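Local coordinates for protein Ceg4 (Legionella pneumophila subsp. pneumophila, PDB 6AOK) that acts as a phosphotyrosine phosphatase of the HAD-like class, a secreted bacterial effector whose activity attenuates eukaryotic MAPK pathway activation, at residues Y163-S168 / G197-S202; V108-K113 / S134-L139; Y143-V148 / M175-K180; M10-I15 / N103-V108. All blocks are in the same frame, centred on the assembly; numbering follows the deposited sequence. Where two conformers were deposited one is given.

This chain is the N-terminal, HAD-like phosphatase portion of a longer effector. From its N terminus, contact 4 closes the longest loop, pairing strand 13-17 at the centre of the parallel sheet with strand 106-111 across 87 intervening residues. Contact 2 follows in series, sharing Val108, and adds edge strand 136-139 through a loop holding helix 116-125. Contacts 3 and 1 then cross: their segments alternate as 143-148, 163-168, 175-180 and 197-202, and the two touch beside the magnesium site. Tyr163 N lies 2.9 Å from Ile14 O, linking contact 1 to contact 4. Contacts 2 and 4 build the sheet; 1 and 3 attach the helices and loop around the magnesium site.

Contact 1. Residues Y163-S168 / G197-S202. With MG (magnesium ion), chain B.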
loop_
_atom_site.group_PDB
_atom_site.type_symbol
_atom_site.label_atom_id
_atom_site.label_comp_id
_atom_site.label_asym_id
_atom_site.label_seq_id
_atom_site.Cartn_x
_atom_site.Cartn_y
_atom_site.Cartn_z
ATOM N N TYR A 163 4.477 8.053 8.378
ATOM C CA TYR A 163 3.081 8.143 7.922
ATOM C C TYR A 163 2.314 6.896 8.340
ATOM O O TYR A 163 2.834 5.775 8.229
ATOM C CB TYR A 163 2.998 8.249 6.406
ATOM C CG TYR A 163 3.204 9.666 5.959
ATOM C CD1 TYR A 163 4.464 10.215 5.943
ATOM C CD2 TYR A 163 2.145 10.445 5.564
ATOM C CE1 TYR A 163 4.653 11.504 5.539
ATOM C CE2 TYR A 163 2.322 11.729 5.174
ATOM C CZ TYR A 163 3.594 12.270 5.154
ATOM O OH TYR A 163 3.802 13.603 4.769
ATOM N N ILE A 164 1.080 7.096 8.819
ATOM C CA ILE A 164 0.164 6.005 9.155
ATOM C C ILE A 164 -1.168 6.290 8.490
ATOM O O ILE A 164 -1.776 7.327 8.764
ATOM C CB ILE A 164 -0.045 5.856 10.662
ATOM C CG1 ILE A 164 1.318 5.816 11.366
ATOM C CG2 ILE A 164 -0.869 4.586 10.929
ATOM C CD1 ILE A 164 1.242 6.099 12.909
ATOM N N LEU A 165 -1.611 5.380 7.611
ATOM C CA LEU A 165 -2.836 5.589 6.844
ATOM C C LEU A 165 -3.683 4.353 6.975
ATOM O O LEU A 165 -3.204 3.248 6.678
ATOM C CB LEU A 165 -2.543 5.847 5.363
ATOM C CG LEU A 165 -1.661 7.077 5.207
ATOM C CD1 LEU A 165 -0.268 6.607 4.863
ATOM C CD2 LEU A 165 -2.191 8.058 4.166
ATOM N N ASP A 166 -4.930 4.516 7.412
ATOM C CA ASP A 166 -5.818 3.343 7.471
ATOM C C ASP A 166 -7.267 3.809 7.530
ATOM O O ASP A 166 -7.593 4.759 8.250
ATOM C CB ASP A 166 -5.490 2.448 8.685
ATOM C CG ASP A 166 -5.895 0.997 8.482
ATOM O OD1 ASP A 166 -7.048 0.762 8.055
ATOM O OD2 ASP A 166 -5.067 0.069 8.771
ATOM N N ASP A 167 -8.139 3.135 6.775
ATOM C CA ASP A 167 -9.544 3.488 6.894
ATOM C C ASP A 167 -10.246 2.799 8.058
ATOM O O ASP A 167 -11.362 3.192 8.389
ATOM C CB ASP A 167 -10.324 3.192 5.578
ATOM C CG ASP A 167 -10.344 1.688 5.219
ATOM O OD1 ASP A 167 -9.258 1.057 5.135
ATOM O OD2 ASP A 167 -11.440 1.094 5.045
ATOM N N SER A 168 -9.652 1.792 8.660
ATOM C CA SER A 168 -10.263 1.130 9.794
ATOM C C SER A 168 -9.781 1.772 11.094
ATOM O O SER A 168 -8.590 1.723 11.380
ATOM C CB SER A 168 -9.894 -0.355 9.783
ATOM O OG SER A 168 -9.951 -0.887 11.094
ATOM N N GLY A 197 -11.779 6.577 -0.306
ATOM C CA GLY A 197 -11.939 7.693 -1.218
ATOM C C GLY A 197 -11.627 9.055 -0.637
ATOM O O GLY A 197 -11.605 10.033 -1.389
ATOM N N GLU A 198 -11.344 9.158 0.666
ATOM C CA GLU A 198 -11.183 10.461 1.295
ATOM C C GLU A 198 -9.750 10.748 1.733
ATOM O O GLU A 198 -9.505 11.768 2.395
ATOM C CB GLU A 198 -12.148 10.589 2.475
ATOM C CG GLU A 198 -13.596 10.630 2.028
ATOM C CD GLU A 198 -14.609 10.605 3.172
ATOM O OE1 GLU A 198 -14.261 11.022 4.296
ATOM O OE2 GLU A 198 -15.767 10.154 2.936
ATOM N N PHE A 199 -8.799 9.893 1.376
ATOM C CA PHE A 199 -7.391 10.198 1.610
ATOM C C PHE A 199 -6.882 11.161 0.526
ATOM O O PHE A 199 -7.091 10.918 -0.670
ATOM C CB PHE A 199 -6.576 8.920 1.600
ATOM C CG PHE A 199 -6.844 8.025 2.766
ATOM C CD1 PHE A 199 -7.874 7.067 2.707
ATOM C CD2 PHE A 199 -6.113 8.148 3.921
ATOM C CE1 PHE A 199 -8.128 6.207 3.811
ATOM C CE2 PHE A 199 -6.391 7.293 5.021
ATOM C CZ PHE A 199 -7.382 6.327 4.934
ATOM N N GLU A 200 -6.184 12.223 0.945
ATOM C CA GLU A 200 -5.709 13.282 0.050
ATOM C C GLU A 200 -4.300 12.928 -0.444
ATOM O O GLU A 200 -3.291 13.554 -0.100
ATOM C CB GLU A 200 -5.722 14.624 0.771
ATOM C CG GLU A 200 -7.106 15.083 1.196
ATOM C CD GLU A 200 -7.133 16.481 1.853
ATOM O OE1 GLU A 200 -6.283 17.346 1.500
ATOM O OE2 GLU A 200 -8.041 16.720 2.688
ATOM N N TRP A 201 -4.240 11.883 -1.262
ATOM C CA TRP A 201 -2.951 11.404 -1.737
ATOM C C TRP A 201 -2.143 12.505 -2.405
ATOM O O TRP A 201 -0.907 12.492 -2.343
ATOM C CB TRP A 201 -3.166 10.241 -2.706
ATOM C CG TRP A 201 -3.628 9.003 -1.994
ATOM C CD1 TRP A 201 -4.882 8.462 -2.031
ATOM C CD2 TRP A 201 -2.852 8.157 -1.124
ATOM N NE1 TRP A 201 -4.929 7.341 -1.254
ATOM C CE2 TRP A 201 -3.701 7.131 -0.685
ATOM C CE3 TRP A 201 -1.509 8.163 -0.698
ATOM C CZ2 TRP A 201 -3.265 6.098 0.161
ATOM C CZ3 TRP A 201 -1.077 7.139 0.168
ATOM C CH2 TRP A 201 -1.967 6.115 0.577
ATOM N N SER A 202 -2.800 13.475 -3.060
ATOM C CA SER A 202 -1.974 14.482 -3.717
ATOM C C SER A 202 -1.341 15.423 -2.694
ATOM O O SER A 202 -0.231 15.952 -2.921
ATOM C CB SER A 202 -2.779 15.261 -4.750
ATOM O OG SER A 202 -3.757 16.037 -4.097
HETATM MG MG MG B . -8.712 -0.922 4.700
HETATM O O HOH W 1 -8.458 -1.116 6.780
HETATM O O HOH W 2 -10.792 -1.289 4.764
HETATM O O HOH W 3 -8.313 -2.928 4.707
#
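The Phe199 ring reaches the chain just ahead of the magnesium ligand Asp167: its CZ lies 3.6 Å from Asp166 C, and Asp166 O sits in the ring plane at the edge. CE1 of the same ring approaches Asp167 CB at 4.1 Å, so the aromatic group borders the carbon part of a metal-binding residue. Leu165 CD2 meets the ring obliquely at Phe199 CD2, 3.9 Å away, and also reaches Trp201 CH2 at 4.1 Å. Phe199 CG stands anti to the carbonyl carbon (chi1 -69°), the setting that carries the ring to both Asp166 and Leu165. Beyond this apolar patch, Asp167 OD1 binds magnesium at 2.1 Å; Asp18 OD2, Asp20 O and three waters complete the six ligands. In the second shell, Asp166 OD1 takes the backbone N-H of Ser168 at 2.9 Å, closing an Asx turn, and also accepts from a metal-bound water at 2.7 Å. Its OD2 is held by Lys144, and Trp201 NE1 donates to Thr22 O. The chemistry is therefore divided: aromatic and aliphatic groups back the strand end, while two carboxylates, a backbone carbonyl and three waters bind the cation, with Asp166 behind one of the waters, consistent with the acidic loop completing the magnesium site of HAD phosphatases.

Contact 2. Residues V108-K113 / S134-L139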
loop_
_atom_site.group_PDB
_atom_site.type_symbol
_atom_site.label_atom_id
_atom_site.label_comp_id
_atom_site.label_asym_id
_atom_site.label_seq_id
_atom_site.Cartn_x
_atom_site.Cartn_y
_atom_site.Cartn_z
ATOM N N VAL A 108 8.381 2.143 2.138
ATOM C CA VAL A 108 6.946 1.960 1.963
ATOM C C VAL A 108 6.567 0.576 2.469
ATOM O O VAL A 108 6.950 -0.438 1.870
ATOM C CB VAL A 108 6.530 2.118 0.504
ATOM C CG1 VAL A 108 5.045 2.081 0.422
ATOM C CG2 VAL A 108 7.030 3.451 0.011
ATOM N N ASN A 109 5.809 0.537 3.564
ATOM C CA ASN A 109 5.285 -0.699 4.127
ATOM C C ASN A 109 3.783 -0.678 3.942
ATOM O O ASN A 109 3.106 0.199 4.480
ATOM C CB ASN A 109 5.582 -0.828 5.614
ATOM C CG ASN A 109 7.072 -0.726 5.926
ATOM O OD1 ASN A 109 7.831 -1.697 5.708
ATOM N ND2 ASN A 109 7.512 0.438 6.437
ATOM N N ILE A 110 3.263 -1.692 3.293
ATOM C CA ILE A 110 1.826 -1.902 3.227
ATOM C C ILE A 110 1.465 -2.975 4.251
ATOM O O ILE A 110 2.043 -4.064 4.251
ATOM C CB ILE A 110 1.398 -2.321 1.820
ATOM C CG1 ILE A 110 1.753 -1.211 0.819
ATOM C CG2 ILE A 110 -0.148 -2.638 1.834
ATOM C CD1 ILE A 110 1.447 -1.608 -0.660
ATOM N N VAL A 111 0.548 -2.662 5.148
ATOM C CA VAL A 111 0.193 -3.563 6.236
ATOM C C VAL A 111 -1.268 -3.928 6.042
ATOM O O VAL A 111 -2.130 -3.046 6.029
ATOM C CB VAL A 111 0.409 -2.890 7.600
ATOM C CG1 VAL A 111 0.263 -3.886 8.728
ATOM C CG2 VAL A 111 1.828 -2.117 7.652
ATOM N N THR A 112 -1.551 -5.214 5.898
ATOM C CA THR A 112 -2.804 -5.548 5.259
ATOM C C THR A 112 -3.322 -6.896 5.760
ATOM O O THR A 112 -2.553 -7.747 6.204
ATOM C CB THR A 112 -2.556 -5.576 3.729
ATOM O OG1 THR A 112 -3.786 -5.724 3.083
ATOM C CG2 THR A 112 -1.628 -6.738 3.318
ATOM N N LYS A 113 -4.605 -7.113 5.641
ATOM C CA LYS A 113 -5.140 -8.468 5.772
ATOM C C LYS A 113 -5.426 -9.079 4.403
ATOM O O LYS A 113 -5.999 -10.191 4.325
ATOM C CB LYS A 113 -6.413 -8.489 6.624
ATOM C CG LYS A 113 -6.195 -8.037 8.073
ATOM C CD LYS A 113 -7.512 -7.650 8.776
ATOM C CE LYS A 113 -7.077 -6.731 9.944
ATOM N NZ LYS A 113 -8.186 -6.233 10.749
ATOM N N SER A 134 9.251 -4.040 -6.262
ATOM C CA SER A 134 10.231 -4.639 -5.349
ATOM C C SER A 134 10.599 -3.699 -4.200
ATOM O O SER A 134 11.254 -4.133 -3.250
ATOM C CB SER A 134 11.471 -5.024 -6.098
ATOM O OG SER A 134 12.311 -3.904 -6.390
ATOM N N LYS A 135 10.194 -2.441 -4.240
ATOM C CA LYS A 135 10.519 -1.603 -3.098
ATOM C C LYS A 135 9.411 -1.570 -2.074
ATOM O O LYS A 135 9.567 -0.912 -1.042
ATOM C CB LYS A 135 10.859 -0.178 -3.539
ATOM C CG LYS A 135 11.848 -0.126 -4.674
ATOM C CD LYS A 135 13.264 -0.214 -4.204
ATOM C CE LYS A 135 14.259 -0.358 -5.418
ATOM N NZ LYS A 135 14.221 0.813 -6.400
ATOM N N LEU A 136 8.303 -2.240 -2.336
ATOM C CA LEU A 136 7.257 -2.397 -1.359
ATOM C C LEU A 136 7.649 -3.468 -0.352
ATOM O O LEU A 136 8.185 -4.509 -0.732
ATOM C CB LEU A 136 5.975 -2.854 -2.042
ATOM C CG LEU A 136 5.317 -1.854 -2.953
ATOM C CD1 LEU A 136 4.197 -2.621 -3.621
ATOM C CD2 LEU A 136 4.723 -0.739 -2.115
ATOM N N THR A 137 7.345 -3.223 0.927
ATOM C CA THR A 137 7.398 -4.249 1.977
ATOM C C THR A 137 5.940 -4.514 2.320
ATOM O O THR A 137 5.226 -3.608 2.731
ATOM C CB THR A 137 8.177 -3.765 3.208
ATOM O OG1 THR A 137 9.552 -3.584 2.861
ATOM C CG2 THR A 137 8.100 -4.761 4.416
ATOM N N ILE A 138 5.488 -5.732 2.119
ATOM C CA ILE A 138 4.085 -6.057 2.323
ATOM C C ILE A 138 4.037 -6.943 3.546
ATOM O O ILE A 138 4.639 -8.032 3.548
ATOM C CB ILE A 138 3.477 -6.746 1.091
ATOM C CG1 ILE A 138 3.625 -5.812 -0.116
ATOM C CG2 ILE A 138 1.940 -7.084 1.333
ATOM C CD1 ILE A 138 3.117 -6.410 -1.407
ATOM N N LEU A 139 3.341 -6.465 4.589
ATOM C CA LEU A 139 3.240 -7.150 5.885
ATOM C C LEU A 139 1.812 -7.658 5.996
ATOM O O LEU A 139 0.888 -6.849 6.072
ATOM C CB LEU A 139 3.581 -6.174 7.006
ATOM C CG LEU A 139 5.004 -5.595 6.814
ATOM C CD1 LEU A 139 5.213 -4.435 7.726
ATOM C CD2 LEU A 139 6.147 -6.672 6.984
HETATM O O HOH W 4 10.042 1.651 -0.237
#
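Asn109 and Thr137 lie side by side and point the same way from adjacent parallel strands, with Asn109 OD1 3.3 Å from Thr137 CB. The strands are joined through helix 116-125, a beta-alpha-beta crossover at the edge of the HAD-type sheet. Four backbone bonds fix the register, the straightest running from Leu139 N to Ile110 O (2.8 Å, 179° at the hydrogen). The Asn109 amide is turned steeply against its stem (chi2 -77°), and both of its ends are engaged: OD1 accepts from Arg151 NE, and ND2 donates to Ile15 O. On the same face as this pair, Leu139 sends CD1 to within 4.1 Å of Val111 CG2 and almost as near to Asn109 CB. The opposite face carries Val108, Ile110, Leu136 and Ile138. There a single methyl, Leu136 CD2, bridges two partners, touching Ile110 CD1 at 3.7 Å and Val108 CG1 at 3.8 Å. Past the strand end, Thr112 holds OG1 anti to its own N (chi1 -172°), where it accepts from Asn114 N; CG2 then lies between N and C of the backbone, 4.1 Å from Ile138 CG2. Strand 136-139 is the outermost of the sheet on this side, and strand 106-111 separates it from strand 13-17. Helix 144-153 covers the Asn109, Val111, Thr137 and Leu139 face, whereas Ile119 and Phe123 of helix 116-125 pack beneath Ile110.

Contact 3. Residues Y143-V148 / M175-K180; sequences YKFNDV and MLRAVK
Lys144 starts the contact where its CB lies 3.9 Å from CG of Met175, a selenomethionine. The two helices involved, 144-153 and 169-180, flank strand 161-165 in sequence and cover one face of the parallel sheet of this Rossmann-like HAD fold. Their short axes approach to 8.1 Å and cross at -31°. Beyond CB the lysine chain is extended, passing Met175 SE with its CD at 4.1 Å, and this brings NZ beside the magnesium site, to carboxylates and not to the metal. There NZ forms a salt bridge with Asp18 OD1, in addition to Asp166, and a hydrogen bond with Val111 O, a placement consistent with the basic motif III residue of HAD phosphatases. Phe145 comes next, with CG anti to its backbone N (chi1 174°), a setting that swings the ring across to the second helix. CE1 reaches Ala178 CA at 3.6 Å, and the carbonyl carbon of Arg177 sits at the ring edge, near its plane. The backbone N of Phe145 is taken by Glu174 OE1, a second tie between the helices. One turn after Lys144, Val148 points toward the partner helix and divides its methyls. CG2 meets both CG and SE of Met175, each at 3.8 Å, the two side chains crossing at about a right angle. The other branch, Val148 CG1, touches two residues of the partner helix: Ala178 CB at 3.6 Å and, from a direction roughly perpendicular, Val179 CG2 at 3.9 Å.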
loop_
_atom_site.group_PDB
_atom_site.type_symbol
_atom_site.label_atom_id
_atom_site.label_comp_id
_atom_site.label_asym_id
_atom_site.label_seq_id
_atom_site.Cartn_x
_atom_site.Cartn_y
_atom_site.Cartn_z
ATOM N N TYR A 143 -2.246 -8.991 11.954
ATOM C CA TYR A 143 -2.240 -8.307 13.241
ATOM C C TYR A 143 -1.339 -7.097 13.044
ATOM O O TYR A 143 -0.104 -7.215 13.103
ATOM C CB TYR A 143 -1.728 -9.225 14.349
ATOM C CG TYR A 143 -1.785 -8.598 15.730
ATOM C CD1 TYR A 143 -2.718 -7.588 16.034
ATOM C CD2 TYR A 143 -0.907 -9.029 16.739
ATOM C CE1 TYR A 143 -2.789 -7.039 17.314
ATOM C CE2 TYR A 143 -0.947 -8.484 17.986
ATOM C CZ TYR A 143 -1.882 -7.504 18.277
ATOM O OH TYR A 143 -1.865 -6.998 19.528
ATOM N N LYS A 144 -1.958 -5.934 12.780
ATOM C CA LYS A 144 -1.167 -4.784 12.364
ATOM C C LYS A 144 -0.229 -4.288 13.466
ATOM O O LYS A 144 0.870 -3.801 13.167
ATOM C CB LYS A 144 -2.109 -3.668 11.884
ATOM C CG LYS A 144 -2.936 -4.099 10.660
ATOM C CD LYS A 144 -3.291 -2.896 9.733
ATOM C CE LYS A 144 -4.209 -3.349 8.617
ATOM N NZ LYS A 144 -4.582 -2.281 7.622
ATOM N N PHE A 145 -0.644 -4.360 14.731
ATOM C CA PHE A 145 0.265 -3.933 15.795
ATOM C C PHE A 145 1.570 -4.719 15.734
ATOM O O PHE A 145 2.654 -4.141 15.820
ATOM C CB PHE A 145 -0.355 -4.097 17.187
ATOM C CG PHE A 145 0.638 -3.791 18.297
ATOM C CD1 PHE A 145 0.876 -2.489 18.670
ATOM C CD2 PHE A 145 1.398 -4.800 18.874
ATOM C CE1 PHE A 145 1.824 -2.182 19.678
ATOM C CE2 PHE A 145 2.345 -4.525 19.846
ATOM C CZ PHE A 145 2.553 -3.187 20.258
ATOM N N ASN A 146 1.485 -6.052 15.611
ATOM C CA ASN A 146 2.712 -6.847 15.616
ATOM C C ASN A 146 3.509 -6.589 14.359
ATOM O O ASN A 146 4.752 -6.547 14.399
ATOM C CB ASN A 146 2.386 -8.344 15.730
ATOM C CG ASN A 146 2.377 -8.829 17.185
ATOM O OD1 ASN A 146 2.629 -8.050 18.137
ATOM N ND2 ASN A 146 2.062 -10.119 17.376
ATOM N N ASP A 147 2.819 -6.419 13.226
ATOM C CA ASP A 147 3.543 -6.173 11.984
ATOM C C ASP A 147 4.331 -4.863 12.056
ATOM O O ASP A 147 5.497 -4.813 11.647
ATOM C CB ASP A 147 2.584 -6.169 10.803
ATOM C CG ASP A 147 2.306 -7.598 10.263
ATOM O OD1 ASP A 147 2.974 -8.560 10.708
ATOM O OD2 ASP A 147 1.423 -7.776 9.401
ATOM N N VAL A 148 3.716 -3.784 12.542
ATOM C CA VAL A 148 4.454 -2.513 12.602
ATOM C C VAL A 148 5.513 -2.556 13.716
ATOM O O VAL A 148 6.626 -2.006 13.590
ATOM C CB VAL A 148 3.453 -1.361 12.803
ATOM C CG1 VAL A 148 4.152 0.000 13.048
ATOM C CG2 VAL A 148 2.490 -1.330 11.600
HETATM N N MSE A 175 -1.593 0.500 14.693
HETATM C CA MSE A 175 -0.371 0.963 14.112
HETATM C C MSE A 175 0.171 2.166 14.847
HETATM O O MSE A 175 1.322 2.257 15.098
HETATM C CB MSE A 175 -0.537 1.282 12.645
HETATM C CG MSE A 175 -1.045 0.090 11.854
HETATM SE SE MSE A 175 -0.609 0.171 9.934
HETATM C CE MSE A 175 -2.172 1.301 9.510
ATOM N N LEU A 176 -0.713 3.064 15.207
ATOM C CA LEU A 176 -0.283 4.258 15.949
ATOM C C LEU A 176 0.326 3.887 17.300
ATOM O O LEU A 176 1.334 4.470 17.718
ATOM C CB LEU A 176 -1.480 5.179 16.140
ATOM C CG LEU A 176 -1.145 6.469 16.858
ATOM C CD1 LEU A 176 -0.202 7.376 16.004
ATOM C CD2 LEU A 176 -2.467 7.193 17.209
ATOM N N ARG A 177 -0.287 2.916 18.002
ATOM C CA ARG A 177 0.276 2.385 19.251
ATOM C C ARG A 177 1.694 1.839 19.046
ATOM O O ARG A 177 2.596 2.073 19.865
ATOM C CB ARG A 177 -0.647 1.268 19.770
ATOM C CG ARG A 177 -0.713 1.111 21.259
ATOM C CD ARG A 177 -2.185 0.881 21.727
ATOM N NE ARG A 177 -2.895 -0.072 20.867
ATOM C CZ ARG A 177 -4.159 0.083 20.453
ATOM N NH1 ARG A 177 -4.867 1.152 20.820
ATOM N NH2 ARG A 177 -4.719 -0.816 19.663
ATOM N N ALA A 178 1.896 1.083 17.959
ATOM C CA ALA A 178 3.192 0.488 17.655
ATOM C C ALA A 178 4.235 1.560 17.359
ATOM O O ALA A 178 5.388 1.475 17.807
ATOM C CB ALA A 178 3.040 -0.478 16.470
ATOM N N VAL A 179 3.828 2.600 16.635
ATOM C CA VAL A 179 4.759 3.661 16.272
ATOM C C VAL A 179 5.155 4.460 17.514
ATOM O O VAL A 179 6.324 4.790 17.696
ATOM C CB VAL A 179 4.135 4.552 15.180
ATOM C CG1 VAL A 179 4.980 5.831 14.979
ATOM C CG2 VAL A 179 4.051 3.793 13.848
ATOM N N LYS A 180 4.183 4.810 18.371
ATOM C CA LYS A 180 4.526 5.522 19.596
ATOM C C LYS A 180 5.347 4.639 20.529
ATOM O O LYS A 180 6.215 5.134 21.231
ATOM C CB LYS A 180 3.267 6.023 20.298
ATOM C CG LYS A 180 2.536 7.143 19.576
ATOM C CD LYS A 180 1.269 7.507 20.365
ATOM C CE LYS A 180 0.434 8.530 19.644
ATOM N NZ LYS A 180 1.099 9.860 19.569
#

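Contact 4. Residues M10-I15 / N103-V108; sequences MPKVII and NDDVTV
Strands 13-15 and 106-108 run parallel, 11° apart in direction, with Val13 N donating to Asp105 O (3.1 Å), Thr107 N to Val13 O and Ile15 N to Thr107 O (both 2.8 Å). This pairs central strand 13-17, which leads to the magnesium-binding Asp18 and Asp20, with its neighbour 106-111 in the HAD-type core sheet. Lys12 bends at its second torsion (chi2 -73°), which folds the chain back along Asp105 until NZ reaches OD1 at 2.7 Å. This salt bridge uses the anti lone pair of OD1. Met10, a selenomethionine, lies across the OD2 side, its CB 3.5 Å from Asp105 OD2. A type I turn from Asn103 is closed by Val106 N to Asn103 O; separately, Asp105 N bonds to Asn103 OD1 (2.8 Å), an Asx turn. Ile15 CD1 rests against Val106 CG1 at 3.7 Å; Phe96 of helix 91-100 packs on Ile15 and Val100 on Val106. On the face carrying Ile14 and Thr107, a water donates to Val13 O and also meets Thr107 OG1. Asp105 CB packs 3.3 Å from Pro11 O, a buried oxygen without a polar partner. Chemically, one salt bridge joins the segments ahead of the strands, whereas the Val13, Ile15, Val106 and Val108 face is aliphatic; the lysine would be expected to stabilise anionic Asp105.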
loop_
_atom_site.group_PDB
_atom_site.type_symbol
_atom_site.label_atom_id
_atom_site.label_comp_id
_atom_site.label_asym_id
_atom_site.label_seq_id
_atom_site.Cartn_x
_atom_site.Cartn_y
_atom_site.Cartn_z
HETATM N N MSE A 10 20.503 12.781 4.356
HETATM C CA MSE A 10 19.201 12.992 3.829
HETATM C C MSE A 10 18.152 12.555 4.849
HETATM O O MSE A 10 18.403 11.669 5.668
HETATM C CB MSE A 10 19.101 12.279 2.488
HETATM C CG MSE A 10 19.804 13.103 1.438
HETATM SE SE MSE A 10 18.837 13.224 -0.186
HETATM C CE MSE A 10 19.476 11.585 -1.045
ATOM N N PRO A 11 17.001 13.231 4.828
ATOM C CA PRO A 11 15.881 12.833 5.689
ATOM C C PRO A 11 15.434 11.408 5.367
ATOM O O PRO A 11 15.693 10.880 4.285
ATOM C CB PRO A 11 14.778 13.833 5.315
ATOM C CG PRO A 11 15.445 14.931 4.541
ATOM C CD PRO A 11 16.622 14.297 3.882
ATOM N N LYS A 12 14.739 10.788 6.321
ATOM C CA LYS A 12 14.160 9.463 6.120
ATOM C C LYS A 12 12.684 9.500 6.453
ATOM O O LYS A 12 12.286 10.094 7.452
ATOM C CB LYS A 12 14.835 8.435 7.007
ATOM C CG LYS A 12 16.343 8.217 6.655
ATOM C CD LYS A 12 16.496 7.440 5.337
ATOM C CE LYS A 12 17.953 7.278 4.956
ATOM N NZ LYS A 12 18.067 6.335 3.796
ATOM N N VAL A 13 11.885 8.856 5.632
ATOM C CA VAL A 13 10.447 8.730 5.850
ATOM C C VAL A 13 10.107 7.258 5.813
ATOM O O VAL A 13 10.648 6.501 4.987
ATOM C CB VAL A 13 9.626 9.489 4.790
ATOM C CG1 VAL A 13 8.179 9.379 5.061
ATOM C CG2 VAL A 13 10.076 10.944 4.691
ATOM N N ILE A 14 9.224 6.853 6.711
ATOM C CA ILE A 14 8.685 5.501 6.717
ATOM C C ILE A 14 7.181 5.624 6.608
ATOM O O ILE A 14 6.582 6.438 7.297
ATOM C CB ILE A 14 9.058 4.724 7.987
ATOM C CG1 ILE A 14 10.569 4.686 8.120
ATOM C CG2 ILE A 14 8.420 3.247 7.938
ATOM C CD1 ILE A 14 11.016 4.258 9.497
ATOM N N ILE A 15 6.588 4.837 5.726
ATOM C CA ILE A 15 5.154 4.821 5.531
ATOM C C ILE A 15 4.628 3.474 6.004
ATOM O O ILE A 15 5.136 2.424 5.599
ATOM C CB ILE A 15 4.795 5.075 4.056
ATOM C CG1 ILE A 15 5.280 6.462 3.644
ATOM C CG2 ILE A 15 3.272 4.937 3.848
ATOM C CD1 ILE A 15 5.289 6.622 2.190
ATOM N N ASN A 103 12.150 6.746 -4.455
ATOM C CA ASN A 103 12.928 7.519 -3.488
ATOM C C ASN A 103 13.444 6.564 -2.416
ATOM O O ASN A 103 12.674 6.082 -1.574
ATOM C CB ASN A 103 12.085 8.624 -2.874
ATOM C CG ASN A 103 12.883 9.501 -1.933
ATOM O OD1 ASN A 103 13.915 9.090 -1.396
ATOM N ND2 ASN A 103 12.383 10.706 -1.694
ATOM N N ASP A 104 14.746 6.315 -2.452
ATOM C CA ASP A 104 15.394 5.379 -1.597
ATOM C C ASP A 104 15.305 5.768 -0.146
ATOM O O ASP A 104 15.452 4.940 0.680
ATOM C CB ASP A 104 16.862 5.252 -2.004
ATOM C CG ASP A 104 17.047 4.241 -3.135
ATOM O OD1 ASP A 104 16.977 3.028 -2.893
ATOM O OD2 ASP A 104 17.183 4.707 -4.280
ATOM N N ASP A 105 15.139 7.050 0.130
ATOM C CA ASP A 105 15.009 7.508 1.500
ATOM C C ASP A 105 13.604 7.388 2.053
ATOM O O ASP A 105 13.391 7.830 3.183
ATOM C CB ASP A 105 15.481 8.942 1.577
ATOM C CG ASP A 105 16.979 9.048 1.311
ATOM O OD1 ASP A 105 17.720 8.187 1.857
ATOM O OD2 ASP A 105 17.401 9.942 0.544
ATOM N N VAL A 106 12.659 6.816 1.298
ATOM C CA VAL A 106 11.296 6.574 1.750
ATOM C C VAL A 106 11.074 5.069 1.789
ATOM O O VAL A 106 11.243 4.390 0.769
ATOM C CB VAL A 106 10.260 7.229 0.826
ATOM C CG1 VAL A 106 8.859 6.906 1.358
ATOM C CG2 VAL A 106 10.479 8.711 0.801
ATOM N N THR A 107 10.716 4.539 2.945
ATOM C CA THR A 107 10.406 3.117 3.054
ATOM C C THR A 107 8.896 2.926 3.079
ATOM O O THR A 107 8.207 3.489 3.927
ATOM C CB THR A 107 11.051 2.518 4.300
ATOM O OG1 THR A 107 12.475 2.692 4.207
ATOM C CG2 THR A 107 10.718 1.034 4.391
ATOM N N VAL A 108 8.381 2.143 2.138
ATOM C CA VAL A 108 6.946 1.960 1.963
ATOM C C VAL A 108 6.567 0.576 2.469
ATOM O O VAL A 108 6.950 -0.438 1.870
ATOM C CB VAL A 108 6.530 2.118 0.504
ATOM C CG1 VAL A 108 5.045 2.081 0.422
ATOM C CG2 VAL A 108 7.030 3.451 0.011
HETATM O O HOH W 5 13.462 5.130 4.983
#